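4-alpha-glucanotransferase (Streptococcus agalactiae, PDB 6M6T) is an amylomaltase, a single-chain enzyme of the 4-alpha-glucanotransferase family built around a TIM barrel. Local coordinates at residues K115-K118 / N119-E123; P325-F328 / A329-E333; G81-S84 / K85-Q89. One frame throughout, in Å; residues are numbered along the deposited sequence.

Contact 1 (K115-K118 / N119-E123)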
ATOM      1  N   LYS A 115       2.542  10.238 -25.514  1.00 48.83           N
ATOM      2  CA  LYS A 115       3.535  10.066 -26.576  1.00 54.30           C
ATOM      3  C   LYS A 115       4.052   8.622 -26.610  1.00 51.28           C
ATOM      4  O   LYS A 115       4.130   7.998 -27.683  1.00 46.08           O
ATOM      5  CB  LYS A 115       4.670  11.094 -26.383  1.00 47.08           C
ATOM      6  CG  LYS A 115       5.740  11.156 -27.479  1.00 49.97           C
ATOM      7  CD  LYS A 115       5.343  11.969 -28.732  1.00 57.03           C
ATOM      8  CE  LYS A 115       5.486  13.487 -28.552  1.00 63.09           C
ATOM      9  NZ  LYS A 115       6.744  13.901 -27.863  1.00 58.19           N
ATOM     10  N   ALA A 116       4.347   8.053 -25.434  1.00 47.75           N
ATOM     11  CA  ALA A 116       4.849   6.679 -25.382  1.00 49.35           C
ATOM     12  C   ALA A 116       3.802   5.662 -25.834  1.00 51.38           C
ATOM     13  O   ALA A 116       4.136   4.677 -26.500  1.00 50.63           O
ATOM     14  CB  ALA A 116       5.334   6.347 -23.974  1.00 50.61           C
ATOM     15  N   VAL A 117       2.532   5.865 -25.473  1.00 51.66           N
ATOM     16  CA  VAL A 117       1.488   4.922 -25.873  1.00 49.44           C
ATOM     17  C   VAL A 117       1.220   5.008 -27.377  1.00 49.00           C
ATOM     18  O   VAL A 117       1.028   3.981 -28.051  1.00 47.15           O
ATOM     19  CB  VAL A 117       0.217   5.163 -25.037  1.00 54.12           C
ATOM     20  CG1 VAL A 117      -0.957   4.354 -25.581  1.00 48.53           C
ATOM     21  CG2 VAL A 117       0.476   4.831 -23.558  1.00 50.25           C
ATOM     22  N   LYS A 118       1.228   6.235 -27.928  1.00 54.14           N
ATOM     23  CA  LYS A 118       1.121   6.447 -29.374  1.00 51.34           C
ATOM     24  C   LYS A 118       2.255   5.763 -30.124  1.00 54.99           C
ATOM     25  O   LYS A 118       2.029   5.163 -31.183  1.00 55.66           O
ATOM     26  CB  LYS A 118       1.113   7.950 -29.688  1.00 54.42           C
ATOM     27  CG  LYS A 118       1.212   8.328 -31.175  1.00 56.60           C
ATOM     28  CD  LYS A 118       1.042   9.859 -31.401  1.00 62.40           C
ATOM     29  CE  LYS A 118      -0.337  10.239 -32.004  1.00 64.72           C
ATOM     30  NZ  LYS A 118      -1.492  10.207 -31.031  1.00 50.08           N
ATOM     31  N   ASN A 119       3.486   5.842 -29.590  1.00 56.44           N
ATOM     32  CA  ASN A 119       4.611   5.185 -30.256  1.00 56.85           C
ATOM     33  C   ASN A 119       4.594   3.677 -30.057  1.00 58.25           C
ATOM     34  O   ASN A 119       5.022   2.940 -30.952  1.00 63.03           O
ATOM     35  CB  ASN A 119       5.943   5.749 -29.770  1.00 56.68           C
ATOM     36  CG  ASN A 119       6.177   7.167 -30.240  1.00 59.84           C
ATOM     37  OD1 ASN A 119       5.972   7.488 -31.417  1.00 71.24           O
ATOM     38  ND2 ASN A 119       6.596   8.035 -29.318  1.00 53.37           N
ATOM     39  N   PHE A 120       4.120   3.195 -28.898  1.00 58.55           N
ATOM     40  CA  PHE A 120       4.016   1.753 -28.697  1.00 56.52           C
ATOM     41  C   PHE A 120       3.013   1.125 -29.661  1.00 60.33           C
ATOM     42  O   PHE A 120       3.250   0.020 -30.166  1.00 55.39           O
ATOM     43  CB  PHE A 120       3.622   1.416 -27.260  1.00 50.38           C
ATOM     44  CG  PHE A 120       3.134  -0.010 -27.103  1.00 57.16           C
ATOM     45  CD1 PHE A 120       4.040  -1.059 -26.995  1.00 61.55           C
ATOM     46  CD2 PHE A 120       1.774  -0.309 -27.117  1.00 56.79           C
ATOM     47  CE1 PHE A 120       3.604  -2.373 -26.877  1.00 58.09           C
ATOM     48  CE2 PHE A 120       1.339  -1.619 -27.009  1.00 59.78           C
ATOM     49  CZ  PHE A 120       2.260  -2.653 -26.884  1.00 58.87           C
ATOM     50  N   LEU A 121       1.882   1.797 -29.921  1.00 59.10           N
ATOM     51  CA  LEU A 121       0.882   1.175 -30.787  1.00 59.90           C
ATOM     52  C   LEU A 121       1.351   1.052 -32.240  1.00 63.42           C
ATOM     53  O   LEU A 121       0.942   0.111 -32.932  1.00 65.01           O
ATOM     54  CB  LEU A 121      -0.433   1.940 -30.713  1.00 61.80           C
ATOM     55  CG  LEU A 121      -1.163   1.850 -29.371  1.00 67.44           C
ATOM     56  CD1 LEU A 121      -2.340   2.813 -29.383  1.00 51.75           C
ATOM     57  CD2 LEU A 121      -1.608   0.407 -29.050  1.00 62.98           C
ATOM     58  N   LYS A 122       2.209   1.971 -32.720  1.00 61.29           N
ATOM     59  CA  LYS A 122       2.653   1.952 -34.119  1.00 60.38           C
ATOM     60  C   LYS A 122       3.694   0.869 -34.411  1.00 64.93           C
ATOM     61  O   LYS A 122       3.935   0.572 -35.587  1.00 65.30           O
ATOM     62  CB  LYS A 122       3.211   3.324 -34.525  1.00 65.41           C
ATOM     63  CG  LYS A 122       4.625   3.599 -34.027  1.00 68.87           C
ATOM     64  CD  LYS A 122       5.132   4.996 -34.362  1.00 62.14           C
ATOM     65  CE  LYS A 122       4.023   6.021 -34.369  1.00 58.37           C
ATOM     66  NZ  LYS A 122       4.565   7.342 -34.742  1.00 60.26           N
ATOM     67  N   GLU A 123       4.348   0.320 -33.383  1.00 60.95           N
ATOM     68  CA  GLU A 123       5.150  -0.890 -33.550  1.00 65.25           C
ATOM     69  C   GLU A 123       4.314  -2.000 -34.176  1.00 67.20           C
ATOM     70  O   GLU A 123       3.114  -2.118 -33.914  1.00 67.77           O
ATOM     71  CB  GLU A 123       5.717  -1.374 -32.204  1.00 67.09           C
ATOM     72  CG  GLU A 123       6.550  -0.349 -31.423  1.00 72.78           C
ATOM     73  CD  GLU A 123       7.986  -0.224 -31.939  1.00 81.74           C
ATOM     74  OE1 GLU A 123       8.433  -1.125 -32.688  1.00 80.41           O
ATOM     75  OE2 GLU A 123       8.663   0.783 -31.602  1.00 78.60           O
TER
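Asn119 and Lys115 lie side by side one helical turn apart, their side chains pointing the same way. Asn119 N donates to Lys115 O at 2.9 Å, and the carboxamide is swung back over that turn, with CG anti to its own carbonyl carbon (chi1 -70°). This brings ND2 to 3.7 Å from Lys115 CG. Although Asn119 ND2 is also 3.0 Å from Lys115 O, the angle is too poor for a hydrogen bond; Asn119 ND2 has instead a weak, doubtful one to Phe82 O in the loop alongside. Phe120 continues the series, its N bonded to Ala116 O at 2.8 Å. These i to i+4 bonds are those of an alpha-helix, here near the C-terminal end of helix 105-122. The Phe120 side chain leads out of the contact, where it meets the Tyr193 ring and packs on Val190, both of helix 182-208, the helix that Val117 also packs against. Leu121 N is bonded to Val117 O at 3.0 Å. Leu121 turns its branch back along the helix, so that CG lies 3.3 Å from the same oxygen and CD1 makes a loose apolar contact with Val117 CG1 at 4.3 Å.

Contact 2 (P325-F328 / A329-E333)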
ATOM      1  N   PRO A 325     -13.759 -16.508   9.396  1.00 57.28           N
ATOM      2  CA  PRO A 325     -13.449 -17.954   9.375  1.00 57.13           C
ATOM      3  C   PRO A 325     -13.783 -18.666   8.069  1.00 56.54           C
ATOM      4  O   PRO A 325     -12.938 -19.401   7.532  1.00 56.03           O
ATOM      5  CB  PRO A 325     -14.288 -18.487  10.542  1.00 56.24           C
ATOM      6  CG  PRO A 325     -14.350 -17.342  11.497  1.00 59.02           C
ATOM      7  CD  PRO A 325     -14.336 -16.081  10.684  1.00 55.08           C
ATOM      8  N   GLU A 326     -14.994 -18.463   7.537  1.00 59.91           N
ATOM      9  CA  GLU A 326     -15.383 -19.117   6.286  1.00 59.84           C
ATOM     10  C   GLU A 326     -14.505 -18.651   5.125  1.00 50.91           C
ATOM     11  O   GLU A 326     -14.036 -19.467   4.322  1.00 45.77           O
ATOM     12  CB  GLU A 326     -16.866 -18.854   5.982  1.00 56.90           C
ATOM     13  CG  GLU A 326     -17.839 -19.342   7.051  1.00 62.04           C
ATOM     14  CD  GLU A 326     -17.840 -18.440   8.287  1.00 74.35           C
ATOM     15  OE1 GLU A 326     -18.125 -18.927   9.415  1.00 73.20           O
ATOM     16  OE2 GLU A 326     -17.526 -17.238   8.118  1.00 69.06           O
ATOM     17  N   LEU A 327     -14.279 -17.338   5.023  1.00 50.61           N
ATOM     18  CA  LEU A 327     -13.466 -16.797   3.937  1.00 48.89           C
ATOM     19  C   LEU A 327     -12.087 -17.426   3.936  1.00 49.41           C
ATOM     20  O   LEU A 327     -11.586 -17.863   2.891  1.00 47.64           O
ATOM     21  CB  LEU A 327     -13.342 -15.279   4.068  1.00 45.83           C
ATOM     22  CG  LEU A 327     -12.124 -14.682   3.361  1.00 45.27           C
ATOM     23  CD1 LEU A 327     -12.363 -14.630   1.860  1.00 43.86           C
ATOM     24  CD2 LEU A 327     -11.779 -13.294   3.886  1.00 44.22           C
ATOM     25  N   PHE A 328     -11.457 -17.488   5.105  1.00 46.73           N
ATOM     26  CA  PHE A 328     -10.084 -17.959   5.103  1.00 45.45           C
ATOM     27  C   PHE A 328     -10.009 -19.476   4.968  1.00 44.18           C
ATOM     28  O   PHE A 328      -9.055 -19.990   4.376  1.00 47.84           O
ATOM     29  CB  PHE A 328      -9.358 -17.431   6.340  1.00 40.98           C
ATOM     30  CG  PHE A 328      -9.021 -15.961   6.243  1.00 44.88           C
ATOM     31  CD1 PHE A 328      -7.990 -15.524   5.419  1.00 40.05           C
ATOM     32  CD2 PHE A 328      -9.764 -15.009   6.942  1.00 47.52           C
ATOM     33  CE1 PHE A 328      -7.684 -14.174   5.312  1.00 39.30           C
ATOM     34  CE2 PHE A 328      -9.464 -13.653   6.837  1.00 44.01           C
ATOM     35  CZ  PHE A 328      -8.415 -13.238   6.020  1.00 38.22           C
ATOM     36  N   ALA A 329     -11.008 -20.217   5.446  1.00 44.13           N
ATOM     37  CA  ALA A 329     -11.037 -21.637   5.109  1.00 43.13           C
ATOM     38  C   ALA A 329     -11.162 -21.831   3.604  1.00 46.96           C
ATOM     39  O   ALA A 329     -10.513 -22.712   3.021  1.00 48.74           O
ATOM     40  CB  ALA A 329     -12.181 -22.340   5.836  1.00 35.86           C
ATOM     41  N   THR A 330     -11.991 -21.016   2.954  1.00 50.03           N
ATOM     42  CA  THR A 330     -12.162 -21.154   1.517  1.00 46.52           C
ATOM     43  C   THR A 330     -10.867 -20.846   0.794  1.00 48.08           C
ATOM     44  O   THR A 330     -10.505 -21.544  -0.162  1.00 48.59           O
ATOM     45  CB  THR A 330     -13.280 -20.242   1.023  1.00 49.37           C
ATOM     46  OG1 THR A 330     -14.426 -20.404   1.864  1.00 51.67           O
ATOM     47  CG2 THR A 330     -13.665 -20.602  -0.400  1.00 54.66           C
ATOM     48  N   ILE A 331     -10.145 -19.814   1.250  1.00 47.56           N
ATOM     49  CA  ILE A 331      -8.864 -19.478   0.623  1.00 52.06           C
ATOM     50  C   ILE A 331      -7.872 -20.626   0.801  1.00 49.94           C
ATOM     51  O   ILE A 331      -7.247 -21.074  -0.165  1.00 48.04           O
ATOM     52  CB  ILE A 331      -8.311 -18.140   1.160  1.00 51.34           C
ATOM     53  CG1 ILE A 331      -9.202 -16.974   0.727  1.00 48.05           C
ATOM     54  CG2 ILE A 331      -6.917 -17.878   0.618  1.00 41.22           C
ATOM     55  CD1 ILE A 331      -8.924 -15.682   1.457  1.00 47.04           C
ATOM     56  N   LYS A 332      -7.737 -21.143   2.029  1.00 47.58           N
ATOM     57  CA  LYS A 332      -6.856 -22.290   2.252  1.00 49.07           C
ATOM     58  C   LYS A 332      -7.201 -23.449   1.322  1.00 47.28           C
ATOM     59  O   LYS A 332      -6.337 -23.959   0.603  1.00 46.02           O
ATOM     60  CB  LYS A 332      -6.916 -22.752   3.712  1.00 53.38           C
ATOM     61  CG  LYS A 332      -5.710 -23.597   4.120  1.00 49.59           C
ATOM     62  CD  LYS A 332      -5.964 -24.431   5.357  1.00 46.77           C
ATOM     63  CE  LYS A 332      -4.647 -25.070   5.877  1.00 60.55           C
ATOM     64  NZ  LYS A 332      -4.676 -26.576   6.038  1.00 48.58           N
ATOM     65  N   GLU A 333      -8.464 -23.879   1.321  1.00 50.14           N
ATOM     66  CA  GLU A 333      -8.858 -24.996   0.464  1.00 55.05           C
ATOM     67  C   GLU A 333      -8.529 -24.730  -1.009  1.00 55.92           C
ATOM     68  O   GLU A 333      -7.908 -25.564  -1.683  1.00 52.74           O
ATOM     69  CB  GLU A 333     -10.349 -25.290   0.627  1.00 47.62           C
ATOM     70  CG  GLU A 333     -10.816 -26.430  -0.275  1.00 55.40           C
ATOM     71  CD  GLU A 333      -9.999 -27.720  -0.075  1.00 76.56           C
ATOM     72  OE1 GLU A 333      -9.012 -27.956  -0.824  1.00 69.40           O
ATOM     73  OE2 GLU A 333     -10.347 -28.501   0.847  1.00 85.25           O
TER
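Ile331 lies alongside both Leu327 and Phe328, and its CD1 is the methyl that touches each of them. Ile331 CG1 is anti to the carbonyl carbon (chi1 -67°) and the chain is extended beyond it, which sends CD1 back toward the preceding turn. There it meets Leu327 CD1 at 3.6 Å and, more loosely, Phe328 CD1 at 4.1 Å, approaching the ring obliquely. Leu327 has its CG anti to the backbone N (chi1 157°); while its CD1 goes to Ile331, its CD2 sits over one face of the Phe328 ring, displaced toward the rim. The three side chains thus form one apolar patch on the helix, and the Phe328 ring also meets Phe301 edge-to-face.

Thr330 is turned to another side, and its hydroxyl folds back onto the helix. OG1 donates to Glu326 O at 2.7 Å, from 38° out of the carbonyl plane, and Thr330 N reaches Glu326 O at 2.9 Å from the opposite face. Two donors of one residue thus grip a single carbonyl oxygen, and the hydroxyl bond holds the side chain in this rotation.

Helix 324-335 lies between barrel strands 292-295 and 340-342 in the chain. Leu327 packs on Trp279 and Ile331 on Ile280 and Ile283, all of helix 277-289, whereas Pro325 and Phe328 rest on Leu355 of helix 350-359.

Contact 3 (G81-S84 / K85-Q89)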
ATOM      1  N   GLY A  81      12.697   2.715 -27.079  1.00 65.36           N
ATOM      2  CA  GLY A  81      12.399   3.251 -28.388  1.00 61.48           C
ATOM      3  C   GLY A  81      11.040   3.887 -28.506  1.00 70.01           C
ATOM      4  O   GLY A  81      10.569   4.103 -29.629  1.00 74.03           O
ATOM      5  N   PHE A  82      10.400   4.197 -27.378  1.00 74.17           N
ATOM      6  CA  PHE A  82       9.023   4.676 -27.295  1.00 66.20           C
ATOM      7  C   PHE A  82       8.943   6.184 -27.122  1.00 63.89           C
ATOM      8  O   PHE A  82       8.206   6.853 -27.844  1.00 65.32           O
ATOM      9  CB  PHE A  82       8.312   3.987 -26.129  1.00 66.48           C
ATOM     10  CG  PHE A  82       8.062   2.526 -26.353  1.00 68.90           C
ATOM     11  CD1 PHE A  82       8.097   1.994 -27.638  1.00 60.71           C
ATOM     12  CD2 PHE A  82       7.780   1.683 -25.277  1.00 65.28           C
ATOM     13  CE1 PHE A  82       7.856   0.653 -27.851  1.00 63.67           C
ATOM     14  CE2 PHE A  82       7.534   0.334 -25.478  1.00 64.05           C
ATOM     15  CZ  PHE A  82       7.574  -0.183 -26.769  1.00 70.94           C
ATOM     16  N   ILE A  83       9.681   6.729 -26.161  1.00 66.97           N
ATOM     17  CA  ILE A  83       9.927   8.164 -26.104  1.00 65.36           C
ATOM     18  C   ILE A  83      11.423   8.402 -26.279  1.00 61.27           C
ATOM     19  O   ILE A  83      12.213   7.453 -26.371  1.00 56.01           O
ATOM     20  CB  ILE A  83       9.413   8.781 -24.784  1.00 65.29           C
ATOM     21  CG1 ILE A  83       9.613   7.829 -23.602  1.00 54.59           C
ATOM     22  CG2 ILE A  83       7.954   9.153 -24.900  1.00 61.03           C
ATOM     23  CD1 ILE A  83       9.433   8.492 -22.244  1.00 54.77           C
ATOM     24  N   SER A  84      11.809   9.671 -26.351  1.00 69.15           N
ATOM     25  CA  SER A  84      13.168  10.151 -26.155  1.00 66.98           C
ATOM     26  C   SER A  84      13.182  11.005 -24.889  1.00 71.62           C
ATOM     27  O   SER A  84      12.149  11.202 -24.244  1.00 74.81           O
ATOM     28  CB  SER A  84      13.658  10.940 -27.375  1.00 70.99           C
ATOM     29  OG  SER A  84      13.550  12.338 -27.163  1.00 79.65           O
ATOM     30  N   LYS A  85      14.361  11.514 -24.512  1.00 76.95           N
ATOM     31  CA  LYS A  85      14.465  12.291 -23.279  1.00 79.46           C
ATOM     32  C   LYS A  85      14.421  13.798 -23.491  1.00 80.25           C
ATOM     33  O   LYS A  85      14.375  14.535 -22.499  1.00 84.65           O
ATOM     34  CB  LYS A  85      15.720  11.870 -22.456  1.00 82.78           C
ATOM     35  CG  LYS A  85      17.097  12.116 -22.996  1.00 88.41           C
ATOM     36  CD  LYS A  85      18.122  11.526 -21.999  1.00 79.69           C
ATOM     37  CE  LYS A  85      17.728  10.119 -21.582  1.00 72.99           C
ATOM     38  NZ  LYS A  85      18.794   9.476 -20.777  1.00 72.60           N
ATOM     39  N   ASP A  86      14.444  14.271 -24.746  1.00 83.03           N
ATOM     40  CA  ASP A  86      14.045  15.675 -24.947  1.00 82.16           C
ATOM     41  C   ASP A  86      12.500  15.877 -24.765  1.00 88.15           C
ATOM     42  O   ASP A  86      11.918  16.944 -25.048  1.00 84.92           O
ATOM     43  CB  ASP A  86      14.513  16.167 -26.324  1.00 90.58           C
ATOM     44  CG  ASP A  86      15.807  17.015 -26.254  1.00 98.60           C
ATOM     45  OD1 ASP A  86      16.098  17.606 -25.189  1.00 98.75           O
ATOM     46  OD2 ASP A  86      16.535  17.112 -27.271  1.00 92.89           O
ATOM     47  N   ASP A  87      11.865  14.808 -24.273  1.00 92.53           N
ATOM     48  CA  ASP A  87      10.457  14.785 -23.912  1.00 83.02           C
ATOM     49  C   ASP A  87      10.220  14.984 -22.418  1.00 81.66           C
ATOM     50  O   ASP A  87       9.135  15.434 -22.030  1.00 81.97           O
ATOM     51  CB  ASP A  87       9.838  13.452 -24.348  1.00 74.72           C
ATOM     52  CG  ASP A  87       9.840  13.270 -25.866  1.00 83.25           C
ATOM     53  OD1 ASP A  87      10.077  14.267 -26.592  1.00 85.80           O
ATOM     54  OD2 ASP A  87       9.615  12.130 -26.334  1.00 79.80           O
ATOM     55  N   TYR A  88      11.194  14.657 -21.571  1.00 79.11           N
ATOM     56  CA  TYR A  88      11.032  14.896 -20.143  1.00 80.30           C
ATOM     57  C   TYR A  88      12.262  15.472 -19.461  1.00 82.54           C
ATOM     58  O   TYR A  88      12.187  15.752 -18.260  1.00 80.29           O
ATOM     59  CB  TYR A  88      10.624  13.611 -19.416  1.00 79.45           C
ATOM     60  CG  TYR A  88      11.548  12.439 -19.641  1.00 79.45           C
ATOM     61  CD1 TYR A  88      11.578  11.778 -20.865  1.00 77.06           C
ATOM     62  CD2 TYR A  88      12.378  11.978 -18.625  1.00 70.39           C
ATOM     63  CE1 TYR A  88      12.410  10.708 -21.069  1.00 72.05           C
ATOM     64  CE2 TYR A  88      13.208  10.909 -18.820  1.00 66.51           C
ATOM     65  CZ  TYR A  88      13.224  10.281 -20.042  1.00 70.66           C
ATOM     66  OH  TYR A  88      14.061   9.210 -20.231  1.00 79.33           O
ATOM     67  N   GLN A  89      13.377  15.668 -20.168  1.00 82.74           N
ATOM     68  CA  GLN A  89      14.487  16.424 -19.607  1.00 83.09           C
ATOM     69  C   GLN A  89      14.019  17.828 -19.273  1.00 84.61           C
ATOM     70  O   GLN A  89      13.502  18.538 -20.141  1.00 88.21           O
ATOM     71  CB  GLN A  89      15.651  16.507 -20.584  1.00 86.13           C
ATOM     72  CG  GLN A  89      17.016  16.620 -19.935  1.00 89.98           C
ATOM     73  CD  GLN A  89      17.646  15.264 -19.716  1.00100.84           C
ATOM     74  OE1 GLN A  89      17.730  14.465 -20.654  1.00 99.80           O
ATOM     75  NE2 GLN A  89      18.126  15.004 -18.493  1.00101.82           N
TER
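Ser84 and Asp87 are joined by a bond from a backbone N-H to the carboxylate three residues on, beside an ST turn at Ser84, in the loop between helix 74-78 and helix 105-122. Ser84 N donates to Asp87 OD2 at 3.3 Å; the bond is fairly straight, 162° at the hydrogen, but the donor comes in from above the carboxylate plane, 54° out of it. The serine hydroxyl in turn acts as acceptor: Asp86 N makes a weak bond to Ser84 OG at 3.2 Å, which is the bond of the ST turn. The backbone then closes a single turn, with Gln89 N bonded to Lys85 O at 2.8 Å. Asp87 OD1, the carboxylate oxygen turned away from Ser84 N, forms a long, weak ion pair with Lys115 NZ of helix 105-122. The chain enters this region through Gly81, whose positive phi belongs to the Schellman motif ending helix 74-78.

Beyond these bonds the side chains pack. Ile83 slants past the Asp87 carboxylate, with Ile83 CB 3.7 Å from Asp87 OD2. Tyr88 carries its CG between the backbone N and the carbonyl carbon (chi1 55°), which lays the ring back along the turn toward helix 74-78. There its hydroxyl is hydrogen-bonded to Asp75 OD1 and Thr78 OG1, and the ring meets Phe74 edge-to-face. The Tyr88 ring turns one edge to Ser84 O, which lies near its plane. The apolar contact is that of Ile83 with Tyr88, which it crosses at about a right angle, its CD1 set obliquely to the ring and 3.9 Å from Tyr88 CE1.

How the contacts relate
From the N terminus the chain first makes contact 3, in the loop after helix 74-78, then contact 1, late in helix 105-122, and finally contact 2, in helix 324-335. Each bridges just a few residues, so none closes a long loop, and the three follow in series without nesting or crossing. Contacts 3 and 1 nevertheless touch, with centres about 12 Å apart: Phe82 packs against the Phe120 ring and Ile83 against Ala116, joining the loop to the helix that follows it. Contact 2 belongs to the barrel's helical layer, on the opposite side of the chain's centre from contact 3, and its centre is about 44 Å from that of contact 1.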